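Local coordinates for DNA damage response protein Rtt109, putative (Neosartorya fumigata, PDB 5ZB9), which probably transfers the acetyl group of acetyl-CoA to a lysine side chain of histone H3, in a reaction that depends on the histone chaperone Asf1, at residues V59-N64 against S69-F74; V172-L177 against F220-A225; V256-D261 against D270-L275. All coordinates share one frame; numbering follows the deposited sequence.

Contact 1: V59-N64 against S69-F74; sequences VSISPN and SEVIIF
Ile61 and Ile73 cross at about a right angle over the paired strands 59-61 and 71-74, CG1 of Ile61 lying 3.6 Å from CG2 of Ile73. In Ile61, CG1 stands between the backbone N and the carbonyl carbon (chi1 57°) and so lies on the Ile73 side; in Ile73 (chi1 61°) the branch that meets it is CG2, anti to the carbonyl carbon. Val71 adds to the patch, its CG1 3.8 Å from CG1 of Ile61, and Pro63 lays its CG against the same Val71 methyl from the turn side.

Ser60 and Glu70 make the polar counterpart. The Ser60 hydroxyl donates to Glu70 OE1 over 2.8 Å between OG and OE1, and it arrives from above the carboxylate plane. Glu70 extends beyond CG to reach it, and its carboxylate is shared with two arginines: Arg26 bridges OE1 and Arg465 bridges OE2, so this buried charge is probably well compensated.

The hairpin is also an instance of how a classic beta bulge is absorbed. Ile73 and Phe74 together face Val59, whose carbonyl O accepts from Ile73 N at 2.7 Å and, less straight, from Phe74 N at 3.3 Å. Regular pairing resumes at once with Ser60 and Ile72, a non-hydrogen-bonded pair, and two backbone bonds then join Ile61 and Val71, a hydrogen-bonded pair.

Around the hairpin, Val59 and Phe74 lean on helix 111-127, with Phe74 against Leu112, a residue of the CoA site. Val59, Ser60 and Ile61 border strand 22-35, while Glu70, Val71 and Ile72 pack on helix 439-457.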
ATOM      1  N   VAL A  59       5.250   4.783  15.096  1.00 20.61           N
ATOM      2  CA  VAL A  59       4.663   4.317  16.335  1.00 24.59           C
ATOM      3  C   VAL A  59       5.776   4.036  17.325  1.00 26.12           C
ATOM      4  O   VAL A  59       6.750   3.362  17.003  1.00 25.79           O
ATOM      5  CB  VAL A  59       3.807   3.053  16.128  1.00 24.48           C
ATOM      6  CG1 VAL A  59       3.151   2.636  17.439  1.00 19.35           C
ATOM      7  CG2 VAL A  59       2.755   3.299  15.047  1.00 20.46           C
ATOM      8  N   SER A  60       5.636   4.577  18.527  1.00 24.91           N
ATOM      9  CA  SER A  60       6.658   4.398  19.541  1.00 28.26           C
ATOM     10  C   SER A  60       6.043   3.947  20.851  1.00 27.61           C
ATOM     11  O   SER A  60       4.831   4.034  21.052  1.00 27.57           O
ATOM     12  CB  SER A  60       7.458   5.690  19.741  1.00 25.43           C
ATOM     13  OG  SER A  60       6.591   6.785  19.987  1.00 34.42           O
ATOM     14  N   ILE A  61       6.900   3.437  21.725  1.00 25.01           N
ATOM     15  CA  ILE A  61       6.510   3.075  23.068  1.00 32.96           C
ATOM     16  C   ILE A  61       7.424   3.767  24.067  1.00 32.44           C
ATOM     17  O   ILE A  61       8.535   4.168  23.726  1.00 39.12           O
ATOM     18  CB  ILE A  61       6.575   1.564  23.280  1.00 36.30           C
ATOM     19  CG1 ILE A  61       7.985   1.062  22.975  1.00 35.85           C
ATOM     20  CG2 ILE A  61       5.553   0.874  22.406  1.00 32.09           C
ATOM     21  CD1 ILE A  61       8.206  -0.372  23.341  1.00 43.99           C
ATOM     22  N   SER A  62       6.945   3.909  25.295  1.00 39.86           N
ATOM     23  CA  SER A  62       7.763   4.418  26.393  1.00 51.23           C
ATOM     24  C   SER A  62       8.177   3.264  27.306  1.00 55.04           C
ATOM     25  O   SER A  62       7.341   2.730  28.034  1.00 59.74           O
ATOM     26  CB  SER A  62       7.000   5.483  27.195  1.00 52.72           C
ATOM     27  OG  SER A  62       6.569   6.558  26.368  1.00 51.78           O
ATOM     28  N   PRO A  63       9.465   2.874  27.267  1.00 55.25           N
ATOM     29  CA  PRO A  63       9.958   1.769  28.105  1.00 64.21           C
ATOM     30  C   PRO A  63       9.703   2.014  29.600  1.00 72.15           C
ATOM     31  O   PRO A  63       9.546   1.065  30.372  1.00 74.48           O
ATOM     32  CB  PRO A  63      11.460   1.734  27.805  1.00 56.82           C
ATOM     33  CG  PRO A  63      11.613   2.438  26.500  1.00 48.36           C
ATOM     34  CD  PRO A  63      10.543   3.486  26.471  1.00 46.37           C
ATOM     35  N   ASN A  64       9.663   3.283  29.993  1.00 67.28           N
ATOM     36  CA  ASN A  64       9.216   3.660  31.328  1.00 73.05           C
ATOM     37  C   ASN A  64       8.226   4.812  31.253  1.00 76.50           C
ATOM     38  O   ASN A  64       8.548   5.887  30.737  1.00 77.68           O
ATOM     39  CB  ASN A  64      10.399   4.042  32.213  1.00 72.95           C
ATOM     40  CG  ASN A  64      11.382   2.912  32.378  1.00 75.28           C
ATOM     41  OD1 ASN A  64      11.086   1.910  33.032  1.00 82.36           O
ATOM     42  ND2 ASN A  64      12.563   3.062  31.786  1.00 73.06           N
ATOM     43  N   SER A  69      11.274   9.361  27.662  1.00 59.28           N
ATOM     44  CA  SER A  69      11.860   8.272  26.888  1.00 55.43           C
ATOM     45  C   SER A  69      10.848   7.564  25.985  1.00 48.04           C
ATOM     46  O   SER A  69       9.953   6.863  26.458  1.00 46.33           O
ATOM     47  CB  SER A  69      12.511   7.258  27.832  1.00 51.48           C
ATOM     48  OG  SER A  69      11.559   6.725  28.742  1.00 67.55           O
ATOM     49  N   GLU A  70      10.995   7.770  24.683  1.00 36.49           N
ATOM     50  CA  GLU A  70      10.249   7.012  23.693  1.00 38.60           C
ATOM     51  C   GLU A  70      11.215   6.216  22.830  1.00 37.90           C
ATOM     52  O   GLU A  70      12.337   6.661  22.584  1.00 35.24           O
ATOM     53  CB  GLU A  70       9.412   7.933  22.803  1.00 35.44           C
ATOM     54  CG  GLU A  70       8.203   8.557  23.465  1.00 32.80           C
ATOM     55  CD  GLU A  70       7.418   9.434  22.503  1.00 45.72           C
ATOM     56  OE1 GLU A  70       7.376   9.106  21.294  1.00 44.25           O
ATOM     57  OE2 GLU A  70       6.856  10.463  22.950  1.00 47.23           O
ATOM     58  N   VAL A  71      10.794   5.045  22.363  1.00 34.93           N
ATOM     59  CA  VAL A  71      11.520   4.417  21.263  1.00 27.18           C
ATOM     60  C   VAL A  71      10.556   3.981  20.160  1.00 28.96           C
ATOM     61  O   VAL A  71       9.547   3.313  20.407  1.00 29.18           O
ATOM     62  CB  VAL A  71      12.384   3.218  21.736  1.00 28.12           C
ATOM     63  CG1 VAL A  71      11.538   2.100  22.326  1.00 26.82           C
ATOM     64  CG2 VAL A  71      13.245   2.713  20.594  1.00 24.89           C
ATOM     65  N   ILE A  72      10.863   4.394  18.938  1.00 24.17           N
ATOM     66  CA  ILE A  72      10.081   4.000  17.777  1.00 27.16           C
ATOM     67  C   ILE A  72      10.137   2.489  17.574  1.00 27.55           C
ATOM     68  O   ILE A  72      11.211   1.897  17.583  1.00 27.36           O
ATOM     69  CB  ILE A  72      10.583   4.713  16.508  1.00 27.41           C
ATOM     70  CG1 ILE A  72      10.196   6.189  16.544  1.00 23.40           C
ATOM     71  CG2 ILE A  72      10.024   4.052  15.262  1.00 28.56           C
ATOM     72  CD1 ILE A  72      10.793   6.984  15.411  1.00 25.96           C
ATOM     73  N   ILE A  73       8.980   1.865  17.390  1.00 27.60           N
ATOM     74  CA  ILE A  73       8.943   0.428  17.153  1.00 29.16           C
ATOM     75  C   ILE A  73       8.510   0.064  15.734  1.00 30.07           C
ATOM     76  O   ILE A  73       8.721  -1.062  15.287  1.00 32.03           O
ATOM     77  CB  ILE A  73       8.000  -0.281  18.134  1.00 28.16           C
ATOM     78  CG1 ILE A  73       6.574   0.242  17.961  1.00 27.91           C
ATOM     79  CG2 ILE A  73       8.491  -0.100  19.556  1.00 33.78           C
ATOM     80  CD1 ILE A  73       5.523  -0.674  18.526  1.00 26.84           C
ATOM     81  N   PHE A  74       7.915   1.012  15.021  1.00 26.89           N
ATOM     82  CA  PHE A  74       7.339   0.698  13.726  1.00 23.13           C
ATOM     83  C   PHE A  74       7.150   1.946  12.891  1.00 22.62           C
ATOM     84  O   PHE A  74       6.801   2.999  13.409  1.00 23.89           O
ATOM     85  CB  PHE A  74       6.001  -0.023  13.904  1.00 23.37           C
ATOM     86  CG  PHE A  74       5.428  -0.569  12.627  1.00 24.57           C
ATOM     87  CD1 PHE A  74       6.056  -1.615  11.958  1.00 29.68           C
ATOM     88  CD2 PHE A  74       4.250  -0.057  12.103  1.00 21.68           C
ATOM     89  CE1 PHE A  74       5.527  -2.133  10.776  1.00 25.69           C
ATOM     90  CE2 PHE A  74       3.711  -0.571  10.930  1.00 21.44           C
ATOM     91  CZ  PHE A  74       4.352  -1.610  10.264  1.00 20.34           C
TER

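Contact 2: V172-L177 against F220-A225; sequences VIDPIL and FFPITA
The carboxylate of Asp174, on the proline-kinked helix 162-177 of this Rtt109-family acetyltransferase fold, has the Pro222 ring over one face, and the Thr224 hydroxyl comes to OD2 from the same side, tilted from the plane. Pro222 CG stands almost straight above Asp174 CG, 3.6 Å away, so the ring lies over the flat group by its CG corner, with CB beside it 3.7 Å from Asp174 OD2. Thr224 OG1 approaches the syn side of OD2, 28° out of the carboxylate plane.

Asp174 sits at the kink, near the C-terminal end of the helix: the next residue, Pro175, has no N-H to bond back to the turn before. From the helix the aspartate reaches outward because CG lies anti to the backbone N (chi1 -160°), which carries the carboxylate to the loop that follows helix 214-218.

The other oxygen is claimed by different partners. OD1 receives a salt bridge from Arg178, one turn further on, and a hydrogen bond from the indole N-H of Trp235, so both oxygens are engaged and the group is probably held as an anion in a fixed rotation. Trp235 also packs on Pro222, which lies about 5 Å, side chain to side chain, from Arg171 of the CoA site.

The lone hydrogen bond across the contact is donated by Thr224 OG1, which lies 2.7 Å from Asp174 OD2. Thr224 CG2 is 3.4 Å from Asp174 OD2 as well.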
ATOM      1  N   VAL A 172      -2.994  -8.774   6.948  1.00 19.96           N
ATOM      2  CA  VAL A 172      -3.258  -7.362   7.208  1.00 21.09           C
ATOM      3  C   VAL A 172      -4.484  -6.907   6.419  1.00 22.50           C
ATOM      4  O   VAL A 172      -5.361  -6.202   6.927  1.00 24.04           O
ATOM      5  CB  VAL A 172      -2.055  -6.476   6.816  1.00 20.03           C
ATOM      6  CG1 VAL A 172      -2.452  -5.009   6.783  1.00 13.63           C
ATOM      7  CG2 VAL A 172      -0.875  -6.712   7.757  1.00 18.62           C
ATOM      8  N   ILE A 173      -4.522  -7.328   5.162  1.00 20.54           N
ATOM      9  CA  ILE A 173      -5.566  -6.949   4.222  1.00 20.48           C
ATOM     10  C   ILE A 173      -6.910  -7.650   4.499  1.00 22.08           C
ATOM     11  O   ILE A 173      -7.971  -7.048   4.334  1.00 18.72           O
ATOM     12  CB  ILE A 173      -5.075  -7.242   2.774  1.00 23.29           C
ATOM     13  CG1 ILE A 173      -4.023  -6.202   2.387  1.00 22.31           C
ATOM     14  CG2 ILE A 173      -6.218  -7.273   1.760  1.00 13.46           C
ATOM     15  CD1 ILE A 173      -4.483  -4.786   2.596  1.00 24.84           C
ATOM     16  N   ASP A 174      -6.858  -8.905   4.945  1.00 22.12           N
ATOM     17  CA  ASP A 174      -8.068  -9.730   5.080  1.00 21.83           C
ATOM     18  C   ASP A 174      -9.220  -9.060   5.857  1.00 21.56           C
ATOM     19  O   ASP A 174     -10.348  -9.053   5.373  1.00 23.56           O
ATOM     20  CB  ASP A 174      -7.718 -11.081   5.722  1.00 19.28           C
ATOM     21  CG  ASP A 174      -8.776 -12.148   5.467  1.00 22.53           C
ATOM     22  OD1 ASP A 174      -9.279 -12.241   4.329  1.00 25.73           O
ATOM     23  OD2 ASP A 174      -9.109 -12.902   6.400  1.00 24.31           O
ATOM     24  N   PRO A 175      -8.951  -8.481   7.049  1.00 25.75           N
ATOM     25  CA  PRO A 175     -10.081  -7.870   7.767  1.00 21.59           C
ATOM     26  C   PRO A 175     -10.628  -6.616   7.090  1.00 24.86           C
ATOM     27  O   PRO A 175     -11.812  -6.305   7.243  1.00 29.44           O
ATOM     28  CB  PRO A 175      -9.483  -7.521   9.134  1.00 19.75           C
ATOM     29  CG  PRO A 175      -8.283  -8.375   9.260  1.00 20.28           C
ATOM     30  CD  PRO A 175      -7.732  -8.476   7.875  1.00 22.56           C
ATOM     31  N   ILE A 176      -9.785  -5.897   6.359  1.00 21.56           N
ATOM     32  CA  ILE A 176     -10.274  -4.755   5.600  1.00 25.94           C
ATOM     33  C   ILE A 176     -11.210  -5.257   4.520  1.00 28.10           C
ATOM     34  O   ILE A 176     -12.325  -4.755   4.363  1.00 28.89           O
ATOM     35  CB  ILE A 176      -9.145  -3.959   4.948  1.00 22.48           C
ATOM     36  CG1 ILE A 176      -8.105  -3.570   5.989  1.00 25.06           C
ATOM     37  CG2 ILE A 176      -9.700  -2.728   4.258  1.00 16.76           C
ATOM     38  CD1 ILE A 176      -7.012  -2.687   5.442  1.00 25.23           C
ATOM     39  N   LEU A 177     -10.729  -6.260   3.788  1.00 26.15           N
ATOM     40  CA  LEU A 177     -11.477  -6.911   2.722  1.00 22.57           C
ATOM     41  C   LEU A 177     -12.863  -7.334   3.197  1.00 26.82           C
ATOM     42  O   LEU A 177     -13.858  -7.108   2.518  1.00 25.59           O
ATOM     43  CB  LEU A 177     -10.693  -8.127   2.202  1.00 18.32           C
ATOM     44  CG  LEU A 177     -11.415  -9.202   1.371  1.00 19.50           C
ATOM     45  CD1 LEU A 177     -11.849  -8.693   0.012  1.00 15.38           C
ATOM     46  CD2 LEU A 177     -10.535 -10.435   1.222  1.00 18.46           C
ATOM     47  N   PHE A 220      -0.863 -18.858   0.141  1.00 20.20           N
ATOM     48  CA  PHE A 220      -0.607 -17.562   0.749  1.00 19.37           C
ATOM     49  C   PHE A 220      -1.883 -16.939   1.307  1.00 22.70           C
ATOM     50  O   PHE A 220      -1.818 -16.037   2.143  1.00 18.01           O
ATOM     51  CB  PHE A 220       0.041 -16.609  -0.258  1.00 20.72           C
ATOM     52  CG  PHE A 220       1.392 -17.057  -0.735  1.00 20.84           C
ATOM     53  CD1 PHE A 220       2.477 -17.080   0.132  1.00 23.57           C
ATOM     54  CD2 PHE A 220       1.584 -17.449  -2.051  1.00 17.95           C
ATOM     55  CE1 PHE A 220       3.728 -17.500  -0.303  1.00 22.77           C
ATOM     56  CE2 PHE A 220       2.830 -17.871  -2.492  1.00 22.57           C
ATOM     57  CZ  PHE A 220       3.904 -17.898  -1.612  1.00 21.46           C
ATOM     58  N   PHE A 221      -3.038 -17.418   0.844  1.00 19.14           N
ATOM     59  CA  PHE A 221      -4.323 -16.868   1.276  1.00 23.31           C
ATOM     60  C   PHE A 221      -4.557 -17.119   2.769  1.00 18.30           C
ATOM     61  O   PHE A 221      -4.136 -18.141   3.294  1.00 24.05           O
ATOM     62  CB  PHE A 221      -5.486 -17.475   0.470  1.00 20.90           C
ATOM     63  CG  PHE A 221      -5.467 -17.146  -1.006  1.00 25.70           C
ATOM     64  CD1 PHE A 221      -4.577 -16.219  -1.529  1.00 19.18           C
ATOM     65  CD2 PHE A 221      -6.360 -17.769  -1.873  1.00 22.60           C
ATOM     66  CE1 PHE A 221      -4.576 -15.928  -2.885  1.00 19.81           C
ATOM     67  CE2 PHE A 221      -6.361 -17.481  -3.230  1.00 19.78           C
ATOM     68  CZ  PHE A 221      -5.477 -16.563  -3.736  1.00 20.88           C
ATOM     69  N   PRO A 222      -5.252 -16.198   3.452  1.00 22.24           N
ATOM     70  CA  PRO A 222      -5.639 -16.445   4.851  1.00 24.23           C
ATOM     71  C   PRO A 222      -6.604 -17.636   4.973  1.00 25.69           C
ATOM     72  O   PRO A 222      -7.345 -17.909   4.029  1.00 24.31           O
ATOM     73  CB  PRO A 222      -6.333 -15.143   5.269  1.00 17.82           C
ATOM     74  CG  PRO A 222      -5.994 -14.141   4.205  1.00 22.82           C
ATOM     75  CD  PRO A 222      -5.734 -14.899   2.957  1.00 19.50           C
ATOM     76  N   ILE A 223      -6.612 -18.316   6.119  1.00 23.83           N
ATOM     77  CA  ILE A 223      -7.436 -19.517   6.293  1.00 25.60           C
ATOM     78  C   ILE A 223      -8.936 -19.208   6.184  1.00 24.46           C
ATOM     79  O   ILE A 223      -9.740 -20.086   5.862  1.00 25.04           O
ATOM     80  CB  ILE A 223      -7.130 -20.225   7.648  1.00 29.14           C
ATOM     81  CG1 ILE A 223      -7.917 -21.540   7.780  1.00 34.87           C
ATOM     82  CG2 ILE A 223      -7.389 -19.302   8.830  1.00 19.23           C
ATOM     83  CD1 ILE A 223      -7.718 -22.513   6.611  1.00 32.75           C
ATOM     84  N   THR A 224      -9.307 -17.953   6.404  1.00 21.10           N
ATOM     85  CA  THR A 224     -10.682 -17.523   6.162  1.00 22.78           C
ATOM     86  C   THR A 224     -11.194 -17.877   4.754  1.00 25.68           C
ATOM     87  O   THR A 224     -12.393 -18.062   4.558  1.00 32.34           O
ATOM     88  CB  THR A 224     -10.830 -16.007   6.365  1.00 26.72           C
ATOM     89  OG1 THR A 224      -9.859 -15.319   5.566  1.00 28.42           O
ATOM     90  CG2 THR A 224     -10.613 -15.642   7.819  1.00 15.54           C
ATOM     91  N   ALA A 225     -10.288 -17.982   3.784  1.00 24.83           N
ATOM     92  CA  ALA A 225     -10.673 -18.244   2.398  1.00 29.06           C
ATOM     93  C   ALA A 225     -11.185 -19.668   2.197  1.00 34.01           C
ATOM     94  O   ALA A 225     -11.837 -19.967   1.189  1.00 30.60           O
ATOM     95  CB  ALA A 225      -9.505 -17.975   1.457  1.00 22.45           C
TER

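Contact 3: V256-D261 against D270-L275; sequences VPRFPD and DLDDEL
Arg258 crosses to Asp272 with its guanidinium alone. CB heads for the helix that carries Asp272, and CG turns beside the backbone N (chi1 -64°). From there the chain runs extended to NE, with Leu268 of that same helix as a neighbour, and contact with the aspartate begins at CZ, 3.4 Å from Asp272 OD2.

At the tip both amino groups converge on one oxygen. NH1 lies 3.0 Å from Asp272 OD2 and NH2, more weakly, 3.1 Å from it, both within one salt bridge. Neither N-H points straight at its acceptor, as expected when a forked donor grips a single atom. The guanidinium and carboxylate planes are nearly parallel, 15° apart, and Asp272 OD1 lies in the guanidinium plane at its edge, 3.6 Å from NH2.

OD1 is taken up by Arg253, which makes a salt bridge through NE, and by the indole of Trp291. Arg253 also accepts a bond from Arg258 NH2 through its backbone O, so one residue helps to position both ends of the pair. This bridge fastens a loop to a short helix across a connection that includes Lys264, found acetylated here.

Nearby, Val256 and Leu271 both pack on Phe300 of helix 297-304. Two residues beyond Arg258, Pro260 rests on Leu79 and Tyr81 of strand 71-82, part of the large mixed sheet.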
ATOM      1  N   VAL A 256      -0.123  -1.974 -16.494  1.00 30.20           N
ATOM      2  CA  VAL A 256       0.469  -2.249 -15.180  1.00 27.14           C
ATOM      3  C   VAL A 256       0.849  -0.963 -14.440  1.00 26.71           C
ATOM      4  O   VAL A 256       1.470  -0.078 -15.018  1.00 29.13           O
ATOM      5  CB  VAL A 256       1.721  -3.126 -15.321  1.00 25.35           C
ATOM      6  CG1 VAL A 256       2.281  -3.485 -13.959  1.00 22.02           C
ATOM      7  CG2 VAL A 256       1.398  -4.378 -16.115  1.00 22.86           C
ATOM      8  N   PRO A 257       0.480  -0.847 -13.156  1.00 27.37           N
ATOM      9  CA  PRO A 257       0.778   0.419 -12.474  1.00 25.46           C
ATOM     10  C   PRO A 257       2.250   0.548 -12.079  1.00 25.43           C
ATOM     11  O   PRO A 257       2.880  -0.440 -11.726  1.00 27.37           O
ATOM     12  CB  PRO A 257      -0.121   0.364 -11.237  1.00 26.96           C
ATOM     13  CG  PRO A 257      -0.278  -1.094 -10.961  1.00 22.02           C
ATOM     14  CD  PRO A 257      -0.259  -1.788 -12.293  1.00 22.68           C
ATOM     15  N   ARG A 258       2.784   1.762 -12.135  1.00 26.21           N
ATOM     16  CA  ARG A 258       4.199   1.990 -11.857  1.00 26.38           C
ATOM     17  C   ARG A 258       4.433   2.692 -10.515  1.00 25.54           C
ATOM     18  O   ARG A 258       4.346   3.911 -10.416  1.00 29.69           O
ATOM     19  CB  ARG A 258       4.819   2.793 -13.004  1.00 28.32           C
ATOM     20  CG  ARG A 258       4.800   2.036 -14.331  1.00 26.67           C
ATOM     21  CD  ARG A 258       4.721   2.953 -15.540  1.00 30.69           C
ATOM     22  NE  ARG A 258       4.628   2.196 -16.790  1.00 27.90           N
ATOM     23  CZ  ARG A 258       5.667   1.912 -17.572  1.00 26.48           C
ATOM     24  NH1 ARG A 258       6.886   2.324 -17.243  1.00 23.94           N
ATOM     25  NH2 ARG A 258       5.488   1.212 -18.683  1.00 22.86           N
ATOM     26  N   PHE A 259       4.732   1.903  -9.487  1.00 27.54           N
ATOM     27  CA  PHE A 259       4.964   2.408  -8.134  1.00 25.11           C
ATOM     28  C   PHE A 259       6.460   2.551  -7.847  1.00 25.67           C
ATOM     29  O   PHE A 259       7.275   1.883  -8.488  1.00 26.68           O
ATOM     30  CB  PHE A 259       4.325   1.469  -7.102  1.00 26.03           C
ATOM     31  CG  PHE A 259       2.831   1.391  -7.188  1.00 22.80           C
ATOM     32  CD1 PHE A 259       2.042   2.470  -6.810  1.00 24.69           C
ATOM     33  CD2 PHE A 259       2.209   0.234  -7.632  1.00 22.69           C
ATOM     34  CE1 PHE A 259       0.660   2.403  -6.885  1.00 22.08           C
ATOM     35  CE2 PHE A 259       0.822   0.156  -7.706  1.00 23.46           C
ATOM     36  CZ  PHE A 259       0.047   1.244  -7.331  1.00 23.28           C
ATOM     37  N   PRO A 260       6.825   3.413  -6.876  1.00 27.60           N
ATOM     38  CA  PRO A 260       8.221   3.583  -6.438  1.00 27.07           C
ATOM     39  C   PRO A 260       8.867   2.296  -5.923  1.00 33.71           C
ATOM     40  O   PRO A 260       8.255   1.585  -5.121  1.00 30.38           O
ATOM     41  CB  PRO A 260       8.120   4.590  -5.291  1.00 21.87           C
ATOM     42  CG  PRO A 260       6.805   5.225  -5.423  1.00 24.22           C
ATOM     43  CD  PRO A 260       5.902   4.293  -6.138  1.00 23.66           C
ATOM     44  N   ASP A 261      10.086   2.013  -6.380  1.00 37.07           N
ATOM     45  CA  ASP A 261      10.907   0.911  -5.869  1.00 32.35           C
ATOM     46  C   ASP A 261      10.280  -0.471  -6.061  1.00 31.76           C
ATOM     47  O   ASP A 261      10.724  -1.443  -5.462  1.00 41.13           O
ATOM     48  CB  ASP A 261      11.222   1.135  -4.382  1.00 42.92           C
ATOM     49  CG  ASP A 261      11.849   2.502  -4.115  1.00 64.37           C
ATOM     50  OD1 ASP A 261      12.543   3.024  -5.015  1.00 64.29           O
ATOM     51  OD2 ASP A 261      11.646   3.057  -3.009  1.00 76.38           O
ATOM     52  N   ASP A 270      12.905  -1.554 -17.915  1.00 25.96           N
ATOM     53  CA  ASP A 270      13.805  -2.301 -18.788  1.00 26.49           C
ATOM     54  C   ASP A 270      13.154  -2.647 -20.113  1.00 30.59           C
ATOM     55  O   ASP A 270      13.793  -2.589 -21.165  1.00 32.28           O
ATOM     56  CB  ASP A 270      14.273  -3.591 -18.116  1.00 24.98           C
ATOM     57  CG  ASP A 270      15.338  -3.348 -17.081  1.00 33.40           C
ATOM     58  OD1 ASP A 270      15.638  -2.168 -16.815  1.00 38.54           O
ATOM     59  OD2 ASP A 270      15.869  -4.336 -16.526  1.00 39.39           O
ATOM     60  N   LEU A 271      11.888  -3.038 -20.058  1.00 27.57           N
ATOM     61  CA  LEU A 271      11.165  -3.372 -21.271  1.00 29.33           C
ATOM     62  C   LEU A 271      10.925  -2.107 -22.096  1.00 32.56           C
ATOM     63  O   LEU A 271      11.064  -2.130 -23.313  1.00 32.51           O
ATOM     64  CB  LEU A 271       9.844  -4.065 -20.948  1.00 27.10           C
ATOM     65  CG  LEU A 271       9.910  -5.444 -20.299  1.00 29.84           C
ATOM     66  CD1 LEU A 271       8.557  -5.802 -19.712  1.00 27.01           C
ATOM     67  CD2 LEU A 271      10.353  -6.494 -21.303  1.00 27.84           C
ATOM     68  N   ASP A 272      10.578  -1.005 -21.432  1.00 31.89           N
ATOM     69  CA  ASP A 272      10.379   0.268 -22.124  1.00 31.12           C
ATOM     70  C   ASP A 272      11.628   0.678 -22.903  1.00 34.11           C
ATOM     71  O   ASP A 272      11.529   1.277 -23.969  1.00 38.60           O
ATOM     72  CB  ASP A 272       9.998   1.380 -21.141  1.00 23.73           C
ATOM     73  CG  ASP A 272       8.507   1.390 -20.801  1.00 33.91           C
ATOM     74  OD1 ASP A 272       7.728   0.605 -21.395  1.00 27.80           O
ATOM     75  OD2 ASP A 272       8.112   2.204 -19.939  1.00 33.89           O
ATOM     76  N   ASP A 273      12.802   0.343 -22.377  1.00 27.51           N
ATOM     77  CA  ASP A 273      14.048   0.690 -23.044  1.00 28.63           C
ATOM     78  C   ASP A 273      14.329  -0.175 -24.286  1.00 31.68           C
ATOM     79  O   ASP A 273      15.286   0.070 -25.011  1.00 29.88           O
ATOM     80  CB  ASP A 273      15.215   0.591 -22.064  1.00 33.16           C
ATOM     81  CG  ASP A 273      16.282   1.657 -22.319  1.00 50.34           C
ATOM     82  OD1 ASP A 273      15.919   2.855 -22.401  1.00 53.52           O
ATOM     83  OD2 ASP A 273      17.479   1.301 -22.446  1.00 47.12           O
ATOM     84  N   GLU A 274      13.502  -1.186 -24.533  1.00 34.01           N
ATOM     85  CA  GLU A 274      13.581  -1.928 -25.788  1.00 31.47           C
ATOM     86  C   GLU A 274      12.902  -1.139 -26.907  1.00 30.27           C
ATOM     87  O   GLU A 274      13.113  -1.416 -28.086  1.00 41.68           O
ATOM     88  CB  GLU A 274      12.937  -3.313 -25.662  1.00 29.96           C
ATOM     89  CG  GLU A 274      13.569  -4.217 -24.620  1.00 35.03           C
ATOM     90  CD  GLU A 274      12.897  -5.588 -24.525  1.00 36.32           C
ATOM     91  OE1 GLU A 274      11.882  -5.825 -25.218  1.00 39.38           O
ATOM     92  OE2 GLU A 274      13.392  -6.437 -23.755  1.00 39.66           O
ATOM     93  N   LEU A 275      12.079  -0.162 -26.537  1.00 30.62           N
ATOM     94  CA  LEU A 275      11.394   0.682 -27.520  1.00 38.69           C
ATOM     95  C   LEU A 275      12.374   1.603 -28.235  1.00 33.89           C
ATOM     96  O   LEU A 275      13.377   2.010 -27.653  1.00 35.46           O
ATOM     97  CB  LEU A 275      10.306   1.528 -26.851  1.00 37.39           C
ATOM     98  CG  LEU A 275       9.206   0.793 -26.083  1.00 39.06           C
ATOM     99  CD1 LEU A 275       8.233   1.776 -25.460  1.00 31.45           C
ATOM    100  CD2 LEU A 275       8.483  -0.169 -26.989  1.00 30.99           C
TER

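How the contacts relate
The three contacts follow one another along the chain without interleaving, and none touches another. The centres of contacts 1 and 2 lie about 29 Å apart, as do those of contacts 2 and 3, while contacts 1 and 3 are about 39 Å apart, on opposite sides of the chain's centre. Shared elements tie them together. Helix 111-127 meets side chains of contacts 1 and 2, both of which adjoin residues that bind CoA, whereas contact 3 lies away from that site. Strand 71-82 begins in contact 1 and, further on, touches Pro260 of segment 256-261. All three belong to one acetyltransferase family region, the first two near the CoA site and the third on the surface.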